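Putative cellulase CEL6 (Mycobacterium tuberculosis, PDB 1UP3) probably hydrolyses internal beta-1,4-glycosidic bonds of cellulose, as an endoglucanase of glycoside hydrolase family 6. Local coordinates at residues G278-S282 with Q283-D287; N191-T194 with T195-I199; D102-A105 with S106-S110. One frame throughout, in Å; residues are numbered along the deposited sequence. Where two conformers were deposited one is given.

Contact 1: G278-S282 with Q283-D287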
# COMPACT_ATOMS: atom_id res chain seq x y z
N GLY A 278 -5.10 3.99 -11.38
CA GLY A 278 -6.08 3.28 -10.59
C GLY A 278 -7.17 2.53 -11.34
O GLY A 278 -7.89 1.70 -10.74
N ARG A 279 -7.29 2.79 -12.63
CA ARG A 279 -8.26 2.11 -13.46
C ARG A 279 -7.79 0.68 -13.71
O ARG A 279 -6.66 0.44 -14.14
CB ARG A 279 -8.40 2.85 -14.80
CG ARG A 279 -8.99 2.05 -15.92
CD ARG A 279 -10.50 2.09 -16.09
NE ARG A 279 -11.23 3.06 -15.28
CZ ARG A 279 -11.24 4.38 -15.47
NH1 ARG A 279 -10.51 4.94 -16.43
NH2 ARG A 279 -11.96 5.16 -14.67
N PHE A 280 -8.67 -0.28 -13.47
CA PHE A 280 -8.36 -1.68 -13.71
C PHE A 280 -8.33 -1.99 -15.20
O PHE A 280 -9.27 -1.65 -15.94
CB PHE A 280 -9.37 -2.61 -13.03
CG PHE A 280 -9.01 -4.04 -13.13
CD1 PHE A 280 -8.09 -4.61 -12.27
CD2 PHE A 280 -9.58 -4.84 -14.11
CE1 PHE A 280 -7.74 -5.95 -12.37
CE2 PHE A 280 -9.22 -6.21 -14.21
CZ PHE A 280 -8.31 -6.75 -13.36
N VAL A 281 -7.30 -2.70 -15.62
CA VAL A 281 -7.11 -3.09 -17.01
C VAL A 281 -6.93 -4.60 -17.01
O VAL A 281 -5.87 -5.12 -16.59
CB VAL A 281 -5.87 -2.43 -17.63
CG1 VAL A 281 -5.74 -2.78 -19.11
CG2 VAL A 281 -5.92 -0.95 -17.44
N SER A 282 -7.92 -5.34 -17.51
CA SER A 282 -7.80 -6.81 -17.48
C SER A 282 -6.51 -7.31 -18.12
O SER A 282 -5.88 -8.25 -17.64
CB SER A 282 -9.00 -7.51 -18.14
OG SER A 282 -10.14 -7.42 -17.33
N GLN A 283 -6.13 -6.74 -19.27
CA GLN A 283 -4.93 -7.14 -19.98
C GLN A 283 -3.69 -7.01 -19.11
O GLN A 283 -2.80 -7.84 -19.19
CB GLN A 283 -4.75 -6.32 -21.27
CG GLN A 283 -3.54 -6.76 -22.08
CD GLN A 283 -3.81 -8.06 -22.75
OE1 GLN A 283 -4.76 -8.14 -23.53
NE2 GLN A 283 -3.04 -9.10 -22.42
N TYR A 284 -3.61 -5.96 -18.31
CA TYR A 284 -2.47 -5.78 -17.41
C TYR A 284 -2.40 -6.90 -16.37
O TYR A 284 -1.30 -7.46 -16.14
CB TYR A 284 -2.53 -4.43 -16.70
CG TYR A 284 -2.17 -3.21 -17.55
CD1 TYR A 284 -1.94 -3.30 -18.92
CD2 TYR A 284 -2.21 -1.97 -16.98
CE1 TYR A 284 -1.64 -2.17 -19.66
CE2 TYR A 284 -1.90 -0.80 -17.71
CZ TYR A 284 -1.61 -0.93 -19.04
OH TYR A 284 -1.31 0.21 -19.80
N ALA A 285 -3.54 -7.24 -15.77
CA ALA A 285 -3.57 -8.37 -14.82
C ALA A 285 -3.19 -9.69 -15.50
O ALA A 285 -2.39 -10.48 -14.96
CB ALA A 285 -4.92 -8.47 -14.13
N ILE A 286 -3.73 -9.91 -16.69
CA ILE A 286 -3.42 -11.14 -17.43
C ILE A 286 -1.93 -11.23 -17.77
O ILE A 286 -1.32 -12.29 -17.62
CB ILE A 286 -4.32 -11.20 -18.68
CG1 ILE A 286 -5.75 -11.46 -18.24
CG2 ILE A 286 -3.88 -12.29 -19.65
CD1 ILE A 286 -6.82 -11.12 -19.28
N ASP A 287 -1.33 -10.13 -18.23
CA ASP A 287 0.10 -10.15 -18.56
C ASP A 287 0.99 -10.42 -17.32
O ASP A 287 1.94 -11.21 -17.38
CB ASP A 287 0.52 -8.87 -19.27
CG ASP A 287 -0.11 -8.71 -20.68
OD1 ASP A 287 -0.71 -9.66 -21.24
OD2 ASP A 287 -0.05 -7.64 -21.31
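Val281 ends an extended run and stands at the N-cap position of helix 282-291, its carbonyl turned into the first turn of that helix, the last in the chain. Residues 279-281 keep extended backbone angles; from Ser282 on they are helical. Val281 O accepts from Ala285 N at 3.3 Å, the opening i to i+4 bond, and takes a weak, bent second bond from Tyr284 N. The next rung is shorter: Ile286 N to Ser282 O, 2.9 Å. Valine has no polar side-chain atom to accept from the first-turn N-H groups; what it offers instead is a packing surface.

Val281 lies over one face of the Tyr284 ring in a CH-pi contact, CG1 sitting 4.0 Å from the ring centroid and 17° off the normal. With CG1 anti to the backbone N (chi1 -176°), the two methyls spread over the ring, CG1 above CD1 and CG2 nearer CD2 and CE2. Phe280 reaches the helix differently, its CZ meeting Ala285 CB at 3.9 Å, and the same ring packs on helices 17-24 and 30-36. Tyr284 also borders a bound polyether, probably from the crystallisation liquor. One turn along, the bent Gln283 side chain reaches Asp287, whose OD1 receives NE2 at 2.7 Å from above the carboxylate plane.

Contact 2: N191-T194 with T195-I199. With BGC (beta-D-glucopyranose), chain B.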
# COMPACT_ATOMS: atom_id res chain seq x y z
N ASN A 191 5.70 -0.91 -6.65
CA ASN A 191 6.94 -1.05 -7.43
C ASN A 191 7.28 -2.53 -7.64
O ASN A 191 6.43 -3.38 -7.47
CB ASN A 191 8.05 -0.22 -6.79
CG ASN A 191 8.97 0.38 -7.82
OD1 ASN A 191 9.62 -0.35 -8.57
ND2 ASN A 191 9.04 1.73 -7.86
N PHE A 192 8.50 -2.79 -8.06
CA PHE A 192 8.85 -4.02 -8.73
C PHE A 192 10.15 -4.63 -8.24
O PHE A 192 10.58 -5.62 -8.83
CB PHE A 192 8.94 -3.75 -10.26
CG PHE A 192 7.69 -3.15 -10.85
CD1 PHE A 192 6.65 -3.94 -11.28
CD2 PHE A 192 7.55 -1.76 -10.90
CE1 PHE A 192 5.49 -3.35 -11.79
CE2 PHE A 192 6.38 -1.19 -11.37
CZ PHE A 192 5.37 -1.96 -11.81
N TYR A 193 10.78 -4.05 -7.20
CA TYR A 193 12.09 -4.54 -6.77
C TYR A 193 11.96 -5.91 -6.10
O TYR A 193 10.95 -6.21 -5.51
CB TYR A 193 12.79 -3.51 -5.88
CG TYR A 193 13.07 -2.24 -6.62
CD1 TYR A 193 14.07 -2.21 -7.58
CD2 TYR A 193 12.27 -1.10 -6.45
CE1 TYR A 193 14.30 -1.07 -8.33
CE2 TYR A 193 12.49 0.04 -7.22
CZ TYR A 193 13.48 0.04 -8.14
OH TYR A 193 13.69 1.18 -8.91
N THR A 194 13.01 -6.74 -6.22
CA THR A 194 12.97 -8.08 -5.69
C THR A 194 12.77 -8.09 -4.18
O THR A 194 13.23 -7.18 -3.45
CB THR A 194 14.23 -8.91 -6.04
OG1 THR A 194 15.41 -8.34 -5.39
CG2 THR A 194 14.46 -8.95 -7.52
N THR A 195 12.13 -9.14 -3.71
CA THR A 195 11.93 -9.32 -2.29
C THR A 195 13.24 -9.33 -1.52
O THR A 195 13.36 -8.69 -0.47
CB THR A 195 11.21 -10.59 -2.06
OG1 THR A 195 9.90 -10.50 -2.67
CG2 THR A 195 11.01 -10.88 -0.59
N ASP A 196 14.25 -10.02 -2.06
CA ASP A 196 15.54 -10.05 -1.39
C ASP A 196 16.16 -8.67 -1.22
O ASP A 196 16.70 -8.37 -0.14
CB ASP A 196 16.50 -10.89 -2.17
CG ASP A 196 16.25 -12.36 -2.00
OD1 ASP A 196 15.53 -12.78 -1.05
OD2 ASP A 196 16.80 -13.17 -2.78
N GLU A 197 16.07 -7.86 -2.25
CA GLU A 197 16.63 -6.51 -2.15
C GLU A 197 15.87 -5.71 -1.09
O GLU A 197 16.50 -4.99 -0.27
CB GLU A 197 16.66 -5.83 -3.50
CG GLU A 197 17.33 -4.46 -3.43
CD GLU A 197 17.43 -3.76 -4.75
OE1 GLU A 197 17.57 -4.42 -5.80
OE2 GLU A 197 17.35 -2.50 -4.74
N GLU A 198 14.56 -5.87 -1.06
CA GLU A 198 13.76 -5.11 -0.08
C GLU A 198 13.96 -5.59 1.34
O GLU A 198 13.91 -4.77 2.27
CB GLU A 198 12.28 -5.06 -0.49
CG GLU A 198 12.02 -4.49 -1.88
CD GLU A 198 12.86 -3.27 -2.17
OE1 GLU A 198 12.53 -2.19 -1.65
OE2 GLU A 198 13.92 -3.40 -2.86
N ILE A 199 14.24 -6.89 1.55
CA ILE A 199 14.56 -7.39 2.90
C ILE A 199 15.86 -6.75 3.40
O ILE A 199 15.96 -6.31 4.55
CB ILE A 199 14.67 -8.94 2.92
CG1 ILE A 199 13.27 -9.56 2.76
CG2 ILE A 199 15.34 -9.44 4.19
CD1 ILE A 199 13.31 -11.06 2.48
C2 BGC B . 5.95 7.54 -8.62
C3 BGC B . 4.71 7.12 -7.85
C4 BGC B . 4.71 5.61 -7.61
C5 BGC B . 6.07 5.21 -6.99
C6 BGC B . 6.21 3.69 -6.87
C1 BGC B . 7.21 7.04 -7.90
O2 BGC B . 5.98 8.96 -8.84
O3 BGC B . 3.52 7.52 -8.51
O4 BGC B . 3.65 5.19 -6.75
O5 BGC B . 7.16 5.64 -7.79
O6 BGC B . 7.42 3.34 -6.23
O HOH W 1 15.67 -5.71 -7.22
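A threonine N-cap starts helix 195-208, just after the loop that carries a sugar-binding asparagine of this family 6 active-site cleft. Thr194 holds OG1 between its backbone N and carbonyl carbon (chi1 65°), which brings the oxygen round to the helix end, where it accepts from Glu197 N at 3.2 Å. Its carbonyl begins the regular ladder, taking Glu198 N at 3.0 Å. Thr194 N, in turn, gives its hydrogen to a water, and that water donates to Glu197 OE1 at 2.7 Å. Glu197, extended from CB outward, thus reaches back to the cap through solvent, and the same OE1 forms a salt bridge with Arg163, a residue of the glycan pocket.

Glu198 takes another course. Its chain bends at chi2, swinging the carboxylate back beside Tyr193, so that OE2 lies 3.2 Å from Tyr193 CB; the carboxylate and ring planes are 33° apart. Ser162 OG is hydrogen-bonded to OE2 of both glutamates, though its single hydrogen can serve only one at a time. Tyr193 O and Thr195 OG1 share Asn221 ND2 as a partner.

Upstream, Asn191 divides its amide between protein and sugar. OD1 receives Phe192 N at 2.7 Å on a lone pair in the carbonyl plane, while ND2 gives an almost straight bond, 174°, to O6 of a beta-D-glucopyranose at 2.8 Å. The internal bond fixes which end of the amide faces the glucose, making Asn191 a donor to the O6 hydroxyl. Farther along, Glu197 OE2 and Glu198 OE2 come within 4.0 Å, which would tend to raise the pKa of one; the helix dipole, and for Glu197 the salt bridge to Arg163, would probably offset this in part.

Contact 3: D102-A105 with S106-S110; sequences DAVA and SGLGS
Ser106 N bonds Asp102 O at 3.0 Å in the last turns of helix 94-108, the helix of the beta-alpha-beta crossover between strands 72-75 and 113-117. The serine side chain was deposited in two conformers. In one of them OG, placed between the backbone N and carbonyl carbon by a chi1 of 80°, comes 2.6 Å from Ala103 O and can donate to it, a bond left doubtful by the second conformer. Gly107 N bonds the same carbonyl, Ala103 O, at 3.1 Å as the next rung of the helix ladder.

Leu108 N continues with Val104 O at 3.0 Å. Its side chain follows the buried flank of the helix, CD1 4.3 Å from Val104 CG1, and packs beyond it on helices 50-66 and 130-147 and on strand 113-117. Gly109 N still closes an i to i+4 bond, to Ala105 O at 3.2 Å, but the residue itself leaves the helix with a positive phi of 55°, a conformation that favours glycine. The exit is bridged by one water, which donates to Ala105 O at 2.8 Å and to Gly109 O at 2.7 Å.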
# COMPACT_ATOMS: atom_id res chain seq x y z
N ASP A 102 -9.51 11.30 11.49
CA ASP A 102 -10.37 11.11 12.63
C ASP A 102 -11.52 10.19 12.29
O ASP A 102 -11.91 9.33 13.10
CB ASP A 102 -10.96 12.43 13.15
CG ASP A 102 -9.92 13.34 13.74
OD1 ASP A 102 -8.81 12.89 14.08
OD2 ASP A 102 -10.15 14.57 13.90
N ALA A 103 -12.08 10.40 11.12
CA ALA A 103 -13.21 9.59 10.65
C ALA A 103 -12.81 8.15 10.38
O ALA A 103 -13.53 7.23 10.75
CB ALA A 103 -13.82 10.22 9.42
N VAL A 104 -11.67 7.92 9.73
CA VAL A 104 -11.18 6.57 9.54
C VAL A 104 -11.01 5.85 10.90
O VAL A 104 -11.43 4.71 11.06
CB VAL A 104 -9.85 6.56 8.78
CG1 VAL A 104 -9.20 5.20 8.80
CG2 VAL A 104 -10.04 7.02 7.31
N ALA A 105 -10.40 6.52 11.87
CA ALA A 105 -10.22 5.94 13.19
C ALA A 105 -11.56 5.64 13.88
O ALA A 105 -11.68 4.63 14.59
CB ALA A 105 -9.35 6.87 14.03
N SER A 106 -12.54 6.50 13.69
CA SER A 106 -13.87 6.26 14.25
C SER A 106 -14.46 5.00 13.67
O SER A 106 -15.11 4.21 14.37
CB SER A 106 -14.80 7.46 13.97
OG SER A 106 -15.35 7.46 12.65
N GLY A 107 -14.23 4.75 12.40
CA GLY A 107 -14.75 3.57 11.77
C GLY A 107 -14.00 2.30 12.13
O GLY A 107 -14.58 1.23 12.12
N LEU A 108 -12.71 2.41 12.45
CA LEU A 108 -11.93 1.26 12.90
C LEU A 108 -12.41 0.75 14.26
O LEU A 108 -12.46 -0.46 14.47
CB LEU A 108 -10.45 1.58 12.99
CG LEU A 108 -9.71 1.76 11.65
CD1 LEU A 108 -8.30 2.28 11.89
CD2 LEU A 108 -9.66 0.48 10.83
N GLY A 109 -12.73 1.65 15.17
CA GLY A 109 -13.07 1.29 16.54
C GLY A 109 -11.95 0.46 17.14
O GLY A 109 -10.81 0.91 17.20
N SER A 110 -12.30 -0.74 17.61
CA SER A 110 -11.33 -1.68 18.16
C SER A 110 -11.16 -2.89 17.26
O SER A 110 -10.67 -3.93 17.72
CB SER A 110 -11.74 -2.10 19.58
OG SER A 110 -11.50 -1.04 20.49
O HOH W 2 -10.29 3.49 16.73

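In the fold
Contacts 1 and 2 are helix starts and contact 3 a helix end, each on a different helix of the fold. Contact 1 lies at the surface; contacts 2 and 3 are partly buried, on opposite sides of the chain's centre and about 32 Å apart between centres. The N-cap position at Val281 is filled by an apolar residue packed on an aromatic ring, whereas at 194-197 a threonine hydroxyl accepts a capping bond, with acidic side chains close to the glycan cleft. Contact 3 rests on the backbone ladder, a bridging water and a glycine exit, away from the sugar. Strand 254-258 relates contacts 1 and 2: it packs on helix 195-208 and precedes the loop leading to helix 282-291.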